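Local coordinates for uncharacterized hypothetical protein (Bacteroides uniformis, PDB 4EIU) that is of unknown function but belongs to the DUF3823 family, with an N-terminal domain placed in the transthyretin-like clan, at residues M152-K156 / D157-N161; D228-V231 / G232-T235. One frame throughout, in Å; residues are numbered along the deposited sequence.

Interaction 1: residues M152-K156 / D157-N161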
loop_
_atom_site.group_PDB
_atom_site.type_symbol
_atom_site.label_atom_id
_atom_site.label_comp_id
_atom_site.label_asym_id
_atom_site.label_seq_id
_atom_site.Cartn_x
_atom_site.Cartn_y
_atom_site.Cartn_z
HETATM N N MSE A 152 -19.849 1.037 8.751
HETATM C CA MSE A 152 -19.280 0.096 9.660
HETATM C C MSE A 152 -19.411 0.567 11.120
HETATM O O MSE A 152 -19.241 -0.240 12.048
HETATM C CB MSE A 152 -17.849 -0.235 9.312
HETATM C CG MSE A 152 -17.685 -1.050 8.072
HETATM SE SE MSE A 152 -15.864 -1.625 7.935
HETATM C CE MSE A 152 -15.270 -0.323 6.853
ATOM N N GLY A 153 -19.709 1.848 11.331
ATOM C CA GLY A 153 -19.835 2.369 12.688
ATOM C C GLY A 153 -18.505 2.964 13.177
ATOM O O GLY A 153 -17.474 2.790 12.575
ATOM N N ASN A 154 -18.567 3.648 14.297
ATOM C CA ASN A 154 -17.440 4.375 14.831
ATOM C C ASN A 154 -16.783 5.265 13.731
ATOM O O ASN A 154 -15.591 5.347 13.604
ATOM C CB ASN A 154 -16.468 3.404 15.467
ATOM C CG ASN A 154 -15.392 4.110 16.278
ATOM O OD1 ASN A 154 -14.251 3.682 16.256
ATOM N ND2 ASN A 154 -15.719 5.218 16.889
ATOM N N TRP A 155 -17.615 5.871 12.897
ATOM C CA TRP A 155 -17.137 6.782 11.865
ATOM C C TRP A 155 -16.501 8.004 12.481
ATOM O O TRP A 155 -17.010 8.561 13.505
ATOM C CB TRP A 155 -18.275 7.174 10.902
ATOM C CG TRP A 155 -17.841 8.250 9.953
ATOM C CD1 TRP A 155 -18.170 9.563 10.018
ATOM C CD2 TRP A 155 -16.851 8.158 8.887
ATOM N NE1 TRP A 155 -17.516 10.290 9.060
ATOM C CE2 TRP A 155 -16.725 9.499 8.333
ATOM C CE3 TRP A 155 -16.134 7.128 8.309
ATOM C CZ2 TRP A 155 -15.879 9.784 7.281
ATOM C CZ3 TRP A 155 -15.299 7.425 7.221
ATOM C CH2 TRP A 155 -15.182 8.716 6.723
ATOM N N LYS A 156 -15.432 8.469 11.868
ATOM C CA LYS A 156 -14.844 9.802 12.206
ATOM C C LYS A 156 -14.339 10.485 10.925
ATOM O O LYS A 156 -13.612 9.844 10.132
ATOM C CB LYS A 156 -13.635 9.620 13.161
ATOM C CG LYS A 156 -13.923 8.810 14.437
ATOM C CD LYS A 156 -12.683 8.753 15.347
ATOM C CE LYS A 156 -12.955 7.942 16.602
ATOM N NZ LYS A 156 -11.784 7.930 17.524
ATOM N N ASP A 157 -14.654 11.767 10.728
ATOM C CA ASP A 157 -14.183 12.499 9.560
ATOM C C ASP A 157 -12.657 12.455 9.534
ATOM O O ASP A 157 -12.052 12.378 8.484
ATOM C CB ASP A 157 -14.599 13.943 9.579
ATOM C CG ASP A 157 -16.071 14.159 9.332
ATOM O OD1 ASP A 157 -16.785 13.236 8.882
ATOM O OD2 ASP A 157 -16.515 15.242 9.645
ATOM N N GLU A 158 -12.025 12.459 10.703
ATOM C CA GLU A 158 -10.546 12.506 10.766
ATOM C C GLU A 158 -9.835 11.268 10.200
ATOM O O GLU A 158 -8.615 11.288 9.984
ATOM C CB GLU A 158 -10.105 12.792 12.225
ATOM C CG GLU A 158 -10.197 11.555 13.121
ATOM C CD GLU A 158 -9.829 11.833 14.589
ATOM O OE1 GLU A 158 -9.734 12.975 14.963
ATOM O OE2 GLU A 158 -9.647 10.899 15.380
ATOM N N TYR A 159 -10.584 10.194 9.962
ATOM C CA TYR A 159 -10.015 9.020 9.289
ATOM C C TYR A 159 -9.413 9.394 7.915
ATOM O O TYR A 159 -8.436 8.800 7.480
ATOM C CB TYR A 159 -11.030 7.903 9.116
ATOM C CG TYR A 159 -11.517 7.196 10.372
ATOM C CD1 TYR A 159 -10.794 7.205 11.539
ATOM C CD2 TYR A 159 -12.723 6.501 10.363
ATOM C CE1 TYR A 159 -11.269 6.586 12.671
ATOM C CE2 TYR A 159 -13.219 5.867 11.501
ATOM C CZ TYR A 159 -12.462 5.875 12.637
ATOM O OH TYR A 159 -12.945 5.286 13.782
ATOM N N LEU A 160 -9.964 10.410 7.262
ATOM C CA LEU A 160 -9.463 10.861 5.979
ATOM C C LEU A 160 -8.191 11.713 6.018
ATOM O O LEU A 160 -7.585 11.915 4.969
ATOM C CB LEU A 160 -10.567 11.540 5.180
ATOM C CG LEU A 160 -11.530 10.590 4.484
ATOM C CD1 LEU A 160 -12.821 11.347 4.190
ATOM C CD2 LEU A 160 -10.890 9.981 3.243
ATOM N N ASN A 161 -7.741 12.163 7.201
ATOM C CA ASN A 161 -6.600 13.077 7.282
ATOM C C ASN A 161 -5.331 12.403 6.718
ATOM O O ASN A 161 -4.999 11.270 7.086
ATOM C CB ASN A 161 -6.295 13.512 8.725
ATOM C CG ASN A 161 -7.385 14.394 9.337
ATOM O OD1 ASN A 161 -8.199 14.967 8.641
ATOM N ND2 ASN A 161 -7.396 14.473 10.645
#
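The phenol of Tyr159 reaches back along the chain and donates from OH to the backbone O of Asn154 at 2.7 Å, the hydroxyl lying almost in line with the C=O (169°). The carbonyl oxygen sits at the edge of the ring. Over one face of the same ring passes the side chain of Lys156: its CB stands 3.9 Å from the ring centroid, almost directly over the ring centre, in a CH-pi contact. Beyond CB the lysine is fully extended, so CG and CD run on across the ring toward the phenol end, CG being 3.7 Å from Tyr159 OH. The indole of Trp155 presents its face to the edge of Tyr159 in an offset edge-to-face pair, planes at 88°, with Trp155 CE3 and Tyr159 CD2 4.0 Å apart. All this happens where an irregular segment runs into a short 3-10 turn, residues 157-160, between helix 142-149 and strand 162-170; the turn is entered through Tyr159 N donating to Lys156 O at 3.1 Å. Trp155 NE1, on the five-membered ring, gives its N-H to Asp157 OD1 at 3.0 Å, on the anti side of the carboxylate and somewhat out of its plane. With CG anti to the carbonyl carbon (chi1 -72°), Asp157 brings that oxygen back to the indole. Leu160 CD1 meets the indole edge at CH2. Further out, Phe145 and Ile149 of helix 142-149 pack against Trp155, and Tyr227 meets the Tyr159 ring edge-to-face.

Interaction 2: residues D228-V231 / G232-T235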
loop_
_atom_site.group_PDB
_atom_site.type_symbol
_atom_site.label_atom_id
_atom_site.label_comp_id
_atom_site.label_asym_id
_atom_site.label_seq_id
_atom_site.Cartn_x
_atom_site.Cartn_y
_atom_site.Cartn_z
ATOM N N ASP A 228 -6.517 2.578 9.645
ATOM C CA ASP A 228 -5.831 1.304 9.687
ATOM C C ASP A 228 -6.534 0.214 8.943
ATOM O O ASP A 228 -7.777 0.155 8.908
ATOM C CB ASP A 228 -5.507 0.879 11.142
ATOM C CG ASP A 228 -6.732 0.757 12.048
ATOM O OD1 ASP A 228 -7.791 1.325 11.756
ATOM O OD2 ASP A 228 -6.642 0.061 13.075
ATOM N N THR A 229 -5.722 -0.670 8.358
ATOM C CA THR A 229 -6.215 -1.817 7.597
ATOM C C THR A 229 -5.343 -3.015 7.994
ATOM O O THR A 229 -4.105 -2.892 8.082
ATOM C CB THR A 229 -6.227 -1.561 6.049
ATOM O OG1 THR A 229 -4.931 -1.172 5.572
ATOM C CG2 THR A 229 -7.236 -0.463 5.669
ATOM N N PRO A 230 -5.969 -4.146 8.348
ATOM C CA PRO A 230 -7.401 -4.326 8.620
ATOM C C PRO A 230 -7.818 -3.452 9.793
ATOM O O PRO A 230 -6.974 -3.066 10.640
ATOM C CB PRO A 230 -7.557 -5.811 9.001
ATOM C CG PRO A 230 -6.188 -6.376 9.043
ATOM C CD PRO A 230 -5.207 -5.403 8.442
ATOM N N VAL A 231 -9.098 -3.131 9.805
ATOM C CA VAL A 231 -9.688 -2.228 10.798
ATOM C C VAL A 231 -9.379 -2.783 12.184
ATOM O O VAL A 231 -9.539 -3.971 12.435
ATOM C CB VAL A 231 -11.193 -2.040 10.496
ATOM C CG1 VAL A 231 -11.928 -1.393 11.665
ATOM C CG2 VAL A 231 -11.245 -1.194 9.215
ATOM N N GLY A 232 -8.894 -1.928 13.053
ATOM C CA GLY A 232 -8.565 -2.296 14.430
ATOM C C GLY A 232 -7.157 -2.830 14.591
ATOM O O GLY A 232 -6.729 -3.087 15.732
ATOM N N SER A 233 -6.417 -3.016 13.500
ATOM C CA SER A 233 -5.063 -3.574 13.607
ATOM C C SER A 233 -4.070 -2.533 14.094
ATOM O O SER A 233 -3.031 -2.897 14.590
ATOM C CB SER A 233 -4.527 -4.124 12.285
ATOM O OG SER A 233 -4.399 -3.063 11.308
ATOM N N GLY A 234 -4.366 -1.245 13.947
ATOM C CA GLY A 234 -3.373 -0.223 14.257
ATOM C C GLY A 234 -2.423 0.067 13.089
ATOM O O GLY A 234 -1.738 1.065 13.154
ATOM N N THR A 235 -2.380 -0.754 12.017
ATOM C CA THR A 235 -1.476 -0.528 10.905
ATOM C C THR A 235 -2.044 0.413 9.888
ATOM O O THR A 235 -2.972 0.068 9.179
ATOM C CB THR A 235 -1.096 -1.850 10.195
ATOM O OG1 THR A 235 -0.749 -2.809 11.183
ATOM C CG2 THR A 235 0.080 -1.642 9.246
HETATM O O HOH W 1 -9.937 1.307 12.942
#
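Carboxylate oxygen OD2 of Asp228 accepts two backbone N-H groups from the loop that follows it. The stronger comes from Gly234 N at 2.8 Å, nearly straight (160°) and directed at the anti lone pair; the other, from Gly232 N, is bent and weak. The chain after Asp228 folds through a type II beta turn, Pro230 to Ser233, with Gly232 inside it and Gly234 just beyond, in the loop joining strands 216-225 and 239-247. The aspartate CG lies between the backbone N and the carbonyl carbon (chi1 58°), which lets the carboxylate reach the amides of both glycines. With the carboxylate cut back to an alanine, the Gly234 amide would probably lose its acceptor, and the weak bond from Gly232 and the water held at OD1 would go with it. The turn is closed by Ser233 N donating to Pro230 O at 2.9 Å, and Ser233 OG gives a second, shorter bond of 2.7 Å to that oxygen, in the carbonyl plane, so the carbonyl is gripped twice by one residue. The serine hydroxyl also accepts from Thr235 N, an ST turn that carries the chain on from the bend. Gly232 and Gly234 both have positive phi, where a side chain would jam against the preceding carbonyl. The peptide before Pro230 is cis. At the open ends of the loop, Thr229 N donates to Thr235 O at 3.0 Å, while Thr229 OG1 bonds to Gly77 O. On the carboxylate's other oxygen, a water donates to Asp228 OD1 at 2.5 Å and accepts a weak, longer bond from Gly232 N.

Along the chain, interaction 1 comes first: it ties the extended run after helix 142-149 to the 3-10 turn that leads into strand 162-170. Interaction 2 closes much later, bending the loop 228-235 between strands 216-225 and 239-247. The two lie in series, neither enclosing nor crossing the other, with centres about 13 Å apart and nearest atoms about 5 Å apart without touching. Both border the four-stranded antiparallel sheet in which 162-170 and 216-225 are neighbours. Asn226 and Tyr227, just ahead of interaction 2, bond or pack against interaction 1, while Thr229 reaches Gly77, which follows strand 69-76 of the five-stranded sheet.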